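Side-chain contacts in xylulose kinase (Bifidobacterium adolescentis ATCC 15703, PDB 3I8B), which probably phosphorylates D-xylulose to D-xylulose 5-phosphate at the expense of ATP, as a sugar kinase of the FGGY family: residues T241-R246 against L268-G273; W170-I175 against A191-R196; Q73-V78 against S315-C320; A469-V472 against E478-A481; G9-T12 against C17-R20. One frame throughout, in Å; residues are numbered along the deposited sequence.

Interaction 1 (T241-R246 against L268-G273); sequences TVLGPR and LAPGGG. With MG (magnesium ion), chain B.
Leu243 and Pro270 meet with their side chains at about a right angle, and this crossing is the heart of a small, mainly apolar contact without hydrogen bonds. From Leu243 the approach is made by CB, which lies 3.9 Å from Pro270 CG. The branch follows behind: with CG set anti to the carbonyl carbon (chi1 -59°), methyl CD1 swings over the base of the proline and stops 4.0 Å from Pro270 CA. The proline ring is presented CB and CG first, and its CG also comes against the backbone carbonyl of Gly244, 3.2 Å from Gly244 O. At the start of 241-246, Thr241 turns its OG1 to the magnesium ion, a long metal bond of 2.5 Å; Leu192 O, Glu190 O and a water are the other ligands.

Leu243 also packs on Phe193, and its strand, 241-243, pairs in parallel with 193-195. Pro270 lies along the interrupted strand 267-273, an outermost strand of the five-stranded sheet of the N-terminal domain, and touches Gln468 of helix 460-474 as well as Asp195. The contact thus lays the two-stranded sheet against the edge of the larger one, just ahead of helix 274-281.

Interaction 2 (W170-I175 against A191-R196); sequences WLSWRI and ALFTDR. With MG (magnesium ion), chain B.
Trp173 in the last turn of helix 167-175 faces Leu192, their CA atoms 5.9 Å apart, where the chain is about to enter strand 193-195; no hydrogen bond crosses, so side chains carry the contact. The indole of Trp173 is swung out with CG anti to the backbone N (chi1 -174°), which turns one face toward Leu192. Methyl CD2 of Leu192 sits over that face, 4.0 Å from the centroid of the five-membered ring and 26° off its normal, a CH-pi contact displaced toward CG, which it approaches to 3.6 Å. Ala191 comes from another direction: its CB lies at the indole edge, near the ring plane, 4.0 Å from Trp173 NE1. That nitrogen is held by a hydrogen bond to His188 O, which helps fix the rotation of the ring. An alanine in place of Trp173 would probably leave Leu192 CD2 without its platform, open a gap beside Ala191 and deprive His188 O of its indole partner.

One residue earlier on the helix, Ser172 offers its CB to the far end of Phe193, 3.6 Å from CZ, while its hydroxyl bonds back to His168 O. Phe193 reaches the helix by a chi1 of 65°, with CG between the backbone N and the carbonyl carbon. Beyond the apolar layer, Leu192 O binds the magnesium ion at 2.5 Å, the same ion that Thr241 binds. The helix thus packs against a metal-binding loop and the strand that follows it, backing the magnesium site in the N-terminal domain of this FGGY kinase.

Interaction 3 (Q73-V78 against S315-C320); sequences QQHGMV and SGFADC
Phe317 reaches across to Gln74 and His75, bridging the two actin-like ATPase domains of the FGGY fold: the loop 73-78 follows a strand of the N-terminal domain, and 315-318 is an outermost strand of the C-terminal domain's sheet. Gln74 and His75 are predicted to bind the sugar, so the contact lies at the probable substrate site between the domains.

The close part is the end of the Phe317 ring, sent toward 73-78 by CG anti to the carbonyl carbon (chi1 -61°). CZ meets the His75 imidazole at its edge, near the imidazole plane, with the two ring planes 55° apart and their centroids at 5.6 Å. The looser part is the amide of Gln74. Its OE1 stands over a face of the phenyl ring, 3.9 Å from Phe317 CD2, with amide and ring planes 63° apart, and the backbones stay well separated, the nearest CA atoms, those of Gln74 and Phe317, being 10.7 Å apart. No hydrogen bond joins the segments. The extended chain of Gln74 carries its amide on toward helix 274-281, where NE2 makes a weak hydrogen bond to Asn275 OD1, close to the predicted proton acceptor Asp274. Replacing Phe317 by an alanine would probably open a gap beside His75 and Gln74, leaving the imidazole edge and the amide without the ring they meet.

Both ends of the contact are propped from their own side. CB of Gln74 lies over one face of the His75 ring, and CB of Ser315 rests 3.5 Å above the plane of the Phe317 ring, offset toward the rim.

Interaction 4 (A469-V472 against E478-A481); sequences AAWV and EPPA
Trp471 lies against the two prolines of 478-481 along nearly its whole length. Its CB starts the contact, 3.5 Å from Pro480 CD, where the two side chains cross at about a right angle. With CG anti to the backbone N (chi1 -171°), the indole turns one face to Pro479, and CG is already near Pro479 CA. That CA stands 3.5 Å from the centroid of the five-membered ring and only 7° off its normal, a CH-pi contact placed squarely over the pyrrole part.

This is how helix 460-474 of the C-terminal domain receives the loop that folds back along it on the way to strand 486-490. Pro480 CG adds a second foothold one residue earlier, 3.7 Å from Ala470 CB.

Further along the indole, CD2 meets Pro479 CB at 3.7 Å. Trp471 NE1 lies 3.4 Å from Pro479 N, a tertiary nitrogen that cannot donate; the indole N-H makes weak hydrogen bonds with Glu476 O and Thr477 O instead. On the benzo ring, CE3 stays near Pro479 CB, while CZ2 and CZ3 run beside Pro479 CG, and Trp471 CH2 lies 4.1 Å from Pro479 CG.

Interaction 5 (G9-T12 against C17-R20); sequences GVDT and CKVR
Asp11 and Lys18 form one of the two hydrogen-bonded pairs between 9-12 and 17-20, in the antiparallel hairpin of strands 6-12 and 16-23. Asp11 N gives its hydrogen to Lys18 O at 2.9 Å, and Lys18 N returns one to Asp11 O over the same length. Gly9 and Arg20 make the other pair, where Arg20 N bonds Gly9 O at 2.8 Å. Between them, at the non-hydrogen-bonded pair Val10 and Val19, Val10 CA makes a CA-H...O contact to Lys18 O.

Between the two strands, the apolar side-chain contacts lie on the face carrying Val10, Thr12, Cys17 and Val19. There Val10 CG1 meets Cys17 SG diagonally at 3.8 Å, the sulfur being placed anti to its own backbone N (chi1 -162°). Helix 46-58 covers this face through Phe52.

On the face of Asp11, Lys18 and Arg20 the charged chains take over. Asp11 and Lys18 lie side by side, pointing the same way, but OD2 and NZ remain 4.4 Å apart, beyond a salt bridge. A water spans the gap, donating to Asp11 OD2 at 2.8 Å and accepting from Lys18 NZ at 2.8 Å. The Arg20 guanidinium bonds Gly27 O.

Asp11, predicted to matter for activity, lies near the predicted proton acceptor Asp274. The water links its carboxylate to the ammonium through hydrogen bonds, while the direct ion pair of Lys18 is with Glu459.

From the N terminus, interaction 5 closes first, a tight hairpin within the main sheet of the N-terminal domain. The end of strand 6-12 lies beside the loop 73-78 in space, where Gln73 N probably hydrogen-bonds Thr12 O, and there interaction 3 opens; it closes only at 315-320, in the C-terminal domain. Nested inside that long loop, one after the other, lie interaction 2 and interaction 1, which share the magnesium ion and the two-stranded sheet of 193-195 and 241-243. Interaction 4 closes a short loop last, near the C terminus. Its helix returns to the N-terminal domain, Val472 packing on Ala269 and Trp471 on Arg246 of interaction 1. None of the five loops cross.

Interaction 1 (T241-R246 against L268-G273)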
# COMPACT_ATOMS: atom_id res chain seq x y z
N THR A 241 16.61 -3.04 -10.28
CA THR A 241 16.10 -3.93 -11.32
C THR A 241 14.78 -4.50 -10.88
O THR A 241 14.69 -5.13 -9.82
CB THR A 241 17.04 -5.14 -11.53
OG1 THR A 241 18.36 -4.66 -11.79
CG2 THR A 241 16.58 -5.96 -12.72
N VAL A 242 13.77 -4.32 -11.71
CA VAL A 242 12.43 -4.77 -11.38
C VAL A 242 12.29 -6.25 -11.75
O VAL A 242 12.33 -6.63 -12.92
CB VAL A 242 11.37 -3.90 -12.08
CG1 VAL A 242 9.96 -4.40 -11.73
CG2 VAL A 242 11.55 -2.44 -11.67
N LEU A 243 12.15 -7.10 -10.73
CA LEU A 243 12.08 -8.54 -10.99
C LEU A 243 10.65 -8.97 -11.25
O LEU A 243 9.70 -8.35 -10.77
CB LEU A 243 12.65 -9.33 -9.81
CG LEU A 243 14.10 -9.06 -9.44
CD1 LEU A 243 14.49 -9.91 -8.23
CD2 LEU A 243 15.02 -9.34 -10.63
N GLY A 244 10.49 -10.05 -12.01
CA GLY A 244 9.19 -10.68 -12.14
C GLY A 244 8.76 -11.28 -10.82
O GLY A 244 9.59 -11.54 -9.94
N PRO A 245 7.45 -11.53 -10.68
CA PRO A 245 6.79 -12.03 -9.47
C PRO A 245 7.41 -13.33 -8.90
O PRO A 245 7.39 -13.53 -7.68
CB PRO A 245 5.36 -12.29 -9.94
CG PRO A 245 5.49 -12.49 -11.44
CD PRO A 245 6.51 -11.45 -11.81
N ARG A 246 7.96 -14.18 -9.75
CA ARG A 246 8.54 -15.42 -9.25
C ARG A 246 9.98 -15.65 -9.68
O ARG A 246 10.43 -16.79 -9.74
CB ARG A 246 7.66 -16.62 -9.60
CG ARG A 246 7.47 -16.84 -11.08
CD ARG A 246 6.47 -17.96 -11.30
NE ARG A 246 6.98 -18.93 -12.26
CZ ARG A 246 6.65 -18.95 -13.55
NH1 ARG A 246 5.79 -18.05 -14.02
NH2 ARG A 246 7.18 -19.86 -14.35
N LEU A 268 17.07 -14.94 -2.62
CA LEU A 268 16.25 -13.79 -2.29
C LEU A 268 15.15 -13.69 -3.32
O LEU A 268 15.41 -13.68 -4.53
CB LEU A 268 17.09 -12.50 -2.24
CG LEU A 268 18.18 -12.44 -1.16
CD1 LEU A 268 19.13 -11.22 -1.32
CD2 LEU A 268 17.55 -12.46 0.25
N ALA A 269 13.91 -13.65 -2.85
CA ALA A 269 12.75 -13.41 -3.71
C ALA A 269 12.60 -11.90 -3.92
O ALA A 269 13.26 -11.11 -3.23
CB ALA A 269 11.49 -14.01 -3.09
N PRO A 270 11.77 -11.48 -4.89
CA PRO A 270 11.77 -10.06 -5.25
C PRO A 270 11.31 -9.13 -4.13
O PRO A 270 11.68 -7.96 -4.14
CB PRO A 270 10.78 -10.01 -6.42
CG PRO A 270 10.88 -11.38 -7.04
CD PRO A 270 11.02 -12.30 -5.86
N GLY A 271 10.54 -9.63 -3.17
CA GLY A 271 9.97 -8.79 -2.13
C GLY A 271 8.78 -8.00 -2.68
O GLY A 271 8.28 -8.30 -3.77
N GLY A 272 8.32 -6.99 -1.94
CA GLY A 272 7.21 -6.19 -2.42
C GLY A 272 6.70 -5.16 -1.43
O GLY A 272 7.15 -5.10 -0.27
N GLY A 273 5.73 -4.35 -1.87
CA GLY A 273 5.07 -3.38 -1.00
C GLY A 273 4.04 -4.05 -0.10
O GLY A 273 3.51 -5.12 -0.45
MG MG B . 20.21 -4.17 -10.19
O HOH W 1 19.99 -1.87 -10.13

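Interaction 2 (W170-I175 against A191-R196)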
# COMPACT_ATOMS: atom_id res chain seq x y z
N TRP A 170 16.05 -1.78 0.01
CA TRP A 170 17.27 -1.50 0.75
C TRP A 170 17.58 -2.60 1.76
O TRP A 170 18.72 -3.05 1.87
CB TRP A 170 17.17 -0.15 1.48
CG TRP A 170 18.41 0.23 2.22
CD1 TRP A 170 19.54 0.81 1.70
CD2 TRP A 170 18.65 0.07 3.63
NE1 TRP A 170 20.46 1.02 2.71
CE2 TRP A 170 19.95 0.57 3.90
CE3 TRP A 170 17.90 -0.45 4.69
CZ2 TRP A 170 20.51 0.58 5.19
CZ3 TRP A 170 18.46 -0.45 5.99
CH2 TRP A 170 19.75 0.07 6.21
N LEU A 171 16.56 -3.03 2.48
CA LEU A 171 16.75 -4.13 3.44
C LEU A 171 17.23 -5.40 2.72
O LEU A 171 18.10 -6.11 3.22
CB LEU A 171 15.49 -4.41 4.25
CG LEU A 171 15.68 -5.36 5.44
CD1 LEU A 171 16.69 -4.77 6.41
CD2 LEU A 171 14.36 -5.64 6.15
N SER A 172 16.67 -5.69 1.55
CA SER A 172 17.07 -6.88 0.81
C SER A 172 18.54 -6.80 0.41
O SER A 172 19.28 -7.76 0.53
CB SER A 172 16.17 -7.10 -0.42
OG SER A 172 14.83 -7.37 -0.02
N TRP A 173 18.95 -5.63 -0.05
CA TRP A 173 20.34 -5.34 -0.42
C TRP A 173 21.31 -5.53 0.77
O TRP A 173 22.39 -6.13 0.64
CB TRP A 173 20.37 -3.91 -0.97
CG TRP A 173 21.64 -3.43 -1.55
CD1 TRP A 173 22.25 -3.86 -2.70
CD2 TRP A 173 22.45 -2.37 -1.03
NE1 TRP A 173 23.41 -3.13 -2.92
CE2 TRP A 173 23.55 -2.22 -1.90
CE3 TRP A 173 22.37 -1.55 0.09
CZ2 TRP A 173 24.55 -1.27 -1.69
CZ3 TRP A 173 23.35 -0.60 0.31
CH2 TRP A 173 24.44 -0.47 -0.58
N ARG A 174 20.91 -5.05 1.94
CA ARG A 174 21.69 -5.26 3.16
C ARG A 174 21.74 -6.75 3.57
O ARG A 174 22.77 -7.26 4.03
CB ARG A 174 21.08 -4.45 4.31
CG ARG A 174 21.16 -2.94 4.12
CD ARG A 174 22.60 -2.45 3.90
NE ARG A 174 23.55 -3.02 4.86
CZ ARG A 174 23.66 -2.64 6.13
NH1 ARG A 174 22.91 -1.67 6.63
NH2 ARG A 174 24.55 -3.25 6.91
N ILE A 175 20.62 -7.45 3.39
CA ILE A 175 20.57 -8.88 3.67
C ILE A 175 21.54 -9.66 2.77
O ILE A 175 22.20 -10.62 3.22
CB ILE A 175 19.11 -9.39 3.62
CG1 ILE A 175 18.36 -8.95 4.89
CG2 ILE A 175 19.05 -10.91 3.42
CD1 ILE A 175 16.86 -9.19 4.83
N ALA A 191 23.54 -4.05 -7.55
CA ALA A 191 22.96 -5.26 -6.99
C ALA A 191 21.53 -5.02 -6.49
O ALA A 191 20.81 -5.96 -6.18
CB ALA A 191 23.83 -5.83 -5.86
N LEU A 192 21.13 -3.75 -6.39
CA LEU A 192 19.77 -3.42 -5.96
C LEU A 192 18.69 -4.05 -6.86
O LEU A 192 18.78 -4.01 -8.08
CB LEU A 192 19.56 -1.90 -5.90
CG LEU A 192 20.17 -1.15 -4.71
CD1 LEU A 192 20.31 0.35 -4.98
CD2 LEU A 192 19.33 -1.40 -3.46
N PHE A 193 17.66 -4.62 -6.26
CA PHE A 193 16.54 -5.16 -7.01
C PHE A 193 15.23 -4.81 -6.30
O PHE A 193 15.20 -4.46 -5.10
CB PHE A 193 16.68 -6.68 -7.19
CG PHE A 193 16.61 -7.45 -5.90
CD1 PHE A 193 15.38 -7.74 -5.33
CD2 PHE A 193 17.77 -7.86 -5.26
CE1 PHE A 193 15.31 -8.45 -4.14
CE2 PHE A 193 17.70 -8.55 -4.07
CZ PHE A 193 16.47 -8.85 -3.50
N THR A 194 14.14 -4.86 -7.06
CA THR A 194 12.83 -4.63 -6.48
C THR A 194 11.78 -5.51 -7.19
O THR A 194 12.15 -6.38 -7.97
CB THR A 194 12.46 -3.15 -6.54
OG1 THR A 194 11.32 -2.90 -5.72
CG2 THR A 194 12.17 -2.71 -7.97
N ASP A 195 10.50 -5.32 -6.89
CA ASP A 195 9.45 -6.00 -7.65
C ASP A 195 8.48 -4.98 -8.27
O ASP A 195 8.60 -3.78 -8.04
CB ASP A 195 8.68 -6.99 -6.77
CG ASP A 195 7.51 -6.33 -6.03
OD1 ASP A 195 6.40 -6.92 -6.04
OD2 ASP A 195 7.71 -5.26 -5.41
N ARG A 196 7.51 -5.48 -9.04
CA ARG A 196 6.52 -4.61 -9.66
C ARG A 196 5.65 -3.86 -8.66
O ARG A 196 5.26 -2.72 -8.92
CB ARG A 196 5.63 -5.41 -10.62
CG ARG A 196 6.33 -5.92 -11.87
CD ARG A 196 5.43 -6.92 -12.60
NE ARG A 196 4.28 -6.29 -13.26
CZ ARG A 196 3.04 -6.29 -12.78
NH1 ARG A 196 2.75 -6.88 -11.63
NH2 ARG A 196 2.07 -5.70 -13.47
MG MG B . 20.21 -4.17 -10.19
O HOH W 1 19.99 -1.87 -10.13

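Interaction 3 (Q73-V78 against S315-C320)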
# COMPACT_ATOMS: atom_id res chain seq x y z
N GLN A 73 6.92 -1.28 3.95
CA GLN A 73 6.09 -0.07 3.85
C GLN A 73 6.39 0.57 2.48
O GLN A 73 7.54 0.66 2.08
CB GLN A 73 6.39 0.90 4.99
CG GLN A 73 7.88 1.11 5.26
CD GLN A 73 8.13 2.21 6.29
OE1 GLN A 73 7.46 3.25 6.28
NE2 GLN A 73 9.09 1.98 7.19
N GLN A 74 5.35 1.01 1.77
CA GLN A 74 5.51 1.53 0.41
C GLN A 74 6.16 2.91 0.37
O GLN A 74 6.21 3.60 1.39
CB GLN A 74 4.18 1.54 -0.34
CG GLN A 74 3.53 0.15 -0.51
CD GLN A 74 2.54 0.08 -1.67
OE1 GLN A 74 2.87 0.40 -2.83
NE2 GLN A 74 1.32 -0.35 -1.38
N HIS A 75 6.70 3.28 -0.80
CA HIS A 75 7.03 4.68 -1.14
C HIS A 75 8.29 5.26 -0.48
O HIS A 75 8.97 6.09 -1.08
CB HIS A 75 5.82 5.60 -0.86
CG HIS A 75 4.52 5.07 -1.38
ND1 HIS A 75 3.45 4.78 -0.56
CD2 HIS A 75 4.13 4.76 -2.64
CE1 HIS A 75 2.44 4.33 -1.29
NE2 HIS A 75 2.83 4.30 -2.55
N GLY A 76 8.60 4.83 0.74
CA GLY A 76 9.70 5.42 1.48
C GLY A 76 10.94 5.65 0.63
O GLY A 76 11.48 4.72 0.01
N MSE A 77 11.42 6.89 0.61
CA MSE A 77 12.57 7.26 -0.21
C MSE A 77 13.90 7.00 0.52
O MSE A 77 14.21 7.69 1.49
CB MSE A 77 12.51 8.74 -0.61
CG MSE A 77 13.74 9.22 -1.36
SE MSE A 77 14.14 11.17 -1.18
CE MSE A 77 14.69 11.19 0.72
N VAL A 78 14.67 6.03 0.03
CA VAL A 78 16.04 5.81 0.49
C VAL A 78 17.04 6.26 -0.58
O VAL A 78 17.13 5.66 -1.66
CB VAL A 78 16.33 4.33 0.84
CG1 VAL A 78 17.77 4.15 1.36
CG2 VAL A 78 15.33 3.81 1.88
N SER A 315 -5.37 4.68 -6.72
CA SER A 315 -4.00 4.40 -7.15
C SER A 315 -3.94 3.21 -8.12
O SER A 315 -4.65 2.22 -7.95
CB SER A 315 -3.12 4.10 -5.93
OG SER A 315 -2.97 5.22 -5.09
N GLY A 316 -3.06 3.30 -9.10
CA GLY A 316 -2.87 2.22 -10.04
C GLY A 316 -1.57 1.47 -9.78
O GLY A 316 -0.61 1.60 -10.54
N PHE A 317 -1.55 0.69 -8.70
CA PHE A 317 -0.37 -0.08 -8.34
C PHE A 317 -0.41 -1.45 -8.99
O PHE A 317 -1.42 -1.85 -9.57
CB PHE A 317 -0.27 -0.25 -6.81
CG PHE A 317 -0.15 1.04 -6.05
CD1 PHE A 317 0.31 2.19 -6.68
CD2 PHE A 317 -0.47 1.09 -4.70
CE1 PHE A 317 0.42 3.38 -5.97
CE2 PHE A 317 -0.35 2.28 -3.98
CZ PHE A 317 0.10 3.42 -4.62
N ALA A 318 0.71 -2.17 -8.90
CA ALA A 318 0.78 -3.56 -9.33
C ALA A 318 0.72 -4.47 -8.11
O ALA A 318 1.09 -4.07 -7.01
CB ALA A 318 2.06 -3.81 -10.12
N ASP A 319 0.26 -5.70 -8.31
CA ASP A 319 0.22 -6.66 -7.21
C ASP A 319 1.46 -7.55 -7.28
O ASP A 319 2.40 -7.25 -8.02
CB ASP A 319 -1.06 -7.52 -7.28
CG ASP A 319 -0.90 -8.73 -8.19
OD1 ASP A 319 -0.08 -8.70 -9.13
OD2 ASP A 319 -1.62 -9.72 -7.97
N CYS A 320 1.46 -8.65 -6.52
CA CYS A 320 2.62 -9.55 -6.47
C CYS A 320 2.45 -10.86 -7.24
O CYS A 320 3.13 -11.85 -6.96
CB CYS A 320 3.00 -9.87 -5.03
SG CYS A 320 3.71 -8.46 -4.13

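Interaction 4 (A469-V472 against E478-A481)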
# COMPACT_ATOMS: atom_id res chain seq x y z
N ALA A 469 8.60 -16.18 -1.26
CA ALA A 469 9.90 -16.87 -1.19
C ALA A 469 9.72 -18.37 -1.48
O ALA A 469 10.52 -18.97 -2.20
CB ALA A 469 10.55 -16.66 0.17
N ALA A 470 8.68 -18.97 -0.91
CA ALA A 470 8.38 -20.38 -1.20
C ALA A 470 8.01 -20.59 -2.68
O ALA A 470 8.39 -21.59 -3.31
CB ALA A 470 7.29 -20.89 -0.28
N TRP A 471 7.28 -19.65 -3.25
CA TRP A 471 6.94 -19.68 -4.67
C TRP A 471 8.19 -19.70 -5.55
O TRP A 471 8.33 -20.56 -6.43
CB TRP A 471 6.06 -18.46 -5.00
CG TRP A 471 5.44 -18.43 -6.38
CD1 TRP A 471 5.44 -19.43 -7.33
CD2 TRP A 471 4.68 -17.35 -6.95
NE1 TRP A 471 4.75 -19.02 -8.45
CE2 TRP A 471 4.27 -17.75 -8.23
CE3 TRP A 471 4.32 -16.09 -6.48
CZ2 TRP A 471 3.51 -16.92 -9.06
CZ3 TRP A 471 3.57 -15.26 -7.30
CH2 TRP A 471 3.17 -15.68 -8.58
N VAL A 472 9.10 -18.75 -5.31
CA VAL A 472 10.35 -18.68 -6.07
C VAL A 472 11.19 -19.95 -5.86
O VAL A 472 11.68 -20.56 -6.82
CB VAL A 472 11.20 -17.43 -5.65
CG1 VAL A 472 12.54 -17.45 -6.36
CG2 VAL A 472 10.43 -16.14 -5.97
N GLU A 478 2.39 -21.69 -10.26
CA GLU A 478 1.47 -21.11 -9.29
C GLU A 478 2.12 -21.04 -7.91
O GLU A 478 2.96 -21.87 -7.57
CB GLU A 478 0.16 -21.91 -9.23
CG GLU A 478 -0.61 -21.96 -10.56
CD GLU A 478 -1.10 -20.59 -11.00
OE1 GLU A 478 -1.32 -19.72 -10.13
OE2 GLU A 478 -1.29 -20.39 -12.22
N PRO A 479 1.73 -20.02 -7.13
CA PRO A 479 2.22 -19.80 -5.76
C PRO A 479 1.76 -20.95 -4.88
O PRO A 479 0.77 -21.60 -5.22
CB PRO A 479 1.52 -18.49 -5.31
CG PRO A 479 0.66 -18.05 -6.42
CD PRO A 479 0.62 -19.11 -7.49
N PRO A 480 2.47 -21.21 -3.78
CA PRO A 480 2.12 -22.26 -2.82
C PRO A 480 0.66 -22.20 -2.40
O PRO A 480 0.19 -21.16 -1.94
CB PRO A 480 3.02 -21.93 -1.62
CG PRO A 480 4.21 -21.31 -2.23
CD PRO A 480 3.71 -20.51 -3.39
N ALA A 481 -0.05 -23.32 -2.54
CA ALA A 481 -1.45 -23.41 -2.11
C ALA A 481 -1.60 -23.61 -0.60
O ALA A 481 -2.00 -24.69 -0.16
CB ALA A 481 -2.15 -24.52 -2.86

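Interaction 5 (G9-T12 against C17-R20)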
# COMPACT_ATOMS: atom_id res chain seq x y z
N GLY A 9 9.61 -14.92 5.79
CA GLY A 9 8.92 -13.74 5.32
C GLY A 9 9.27 -12.62 6.27
O GLY A 9 9.09 -12.75 7.49
N VAL A 10 9.82 -11.55 5.72
CA VAL A 10 10.16 -10.37 6.51
C VAL A 10 9.14 -9.29 6.21
O VAL A 10 8.81 -9.04 5.04
CB VAL A 10 11.58 -9.85 6.22
CG1 VAL A 10 11.91 -8.67 7.11
CG2 VAL A 10 12.61 -10.96 6.42
N ASP A 11 8.64 -8.66 7.28
CA ASP A 11 7.73 -7.54 7.17
C ASP A 11 8.35 -6.32 7.86
O ASP A 11 8.35 -6.20 9.08
CB ASP A 11 6.39 -7.90 7.81
CG ASP A 11 5.47 -6.70 7.99
OD1 ASP A 11 5.76 -5.62 7.43
OD2 ASP A 11 4.44 -6.85 8.69
N THR A 12 8.95 -5.44 7.07
CA THR A 12 9.49 -4.21 7.64
C THR A 12 8.47 -3.08 7.42
O THR A 12 8.33 -2.55 6.32
CB THR A 12 10.89 -3.90 7.08
OG1 THR A 12 11.45 -2.77 7.75
CG2 THR A 12 10.86 -3.65 5.55
N CYS A 17 9.85 -4.40 12.65
CA CYS A 17 10.26 -5.47 11.76
C CYS A 17 9.77 -6.81 12.31
O CYS A 17 9.96 -7.11 13.48
CB CYS A 17 11.77 -5.48 11.61
SG CYS A 17 12.33 -6.42 10.16
N LYS A 18 9.15 -7.62 11.47
CA LYS A 18 8.75 -8.97 11.87
C LYS A 18 9.46 -9.98 11.00
O LYS A 18 9.66 -9.73 9.81
CB LYS A 18 7.24 -9.13 11.75
CG LYS A 18 6.47 -8.31 12.78
CD LYS A 18 5.03 -8.14 12.37
CE LYS A 18 4.26 -7.39 13.44
NZ LYS A 18 2.95 -6.97 12.87
N VAL A 19 9.85 -11.11 11.59
CA VAL A 19 10.48 -12.19 10.83
C VAL A 19 9.73 -13.50 11.06
O VAL A 19 9.67 -14.00 12.19
CB VAL A 19 11.96 -12.39 11.20
CG1 VAL A 19 12.53 -13.59 10.47
CG2 VAL A 19 12.78 -11.14 10.87
N ARG A 20 9.13 -14.03 10.01
CA ARG A 20 8.35 -15.25 10.15
C ARG A 20 9.01 -16.44 9.44
O ARG A 20 8.86 -16.64 8.23
CB ARG A 20 6.94 -15.04 9.63
CG ARG A 20 5.95 -16.12 10.03
CD ARG A 20 4.69 -15.90 9.24
NE ARG A 20 3.52 -16.66 9.66
CZ ARG A 20 3.20 -17.87 9.21
NH1 ARG A 20 4.00 -18.50 8.35
NH2 ARG A 20 2.09 -18.46 9.62
O HOH W 2 3.61 -5.21 10.80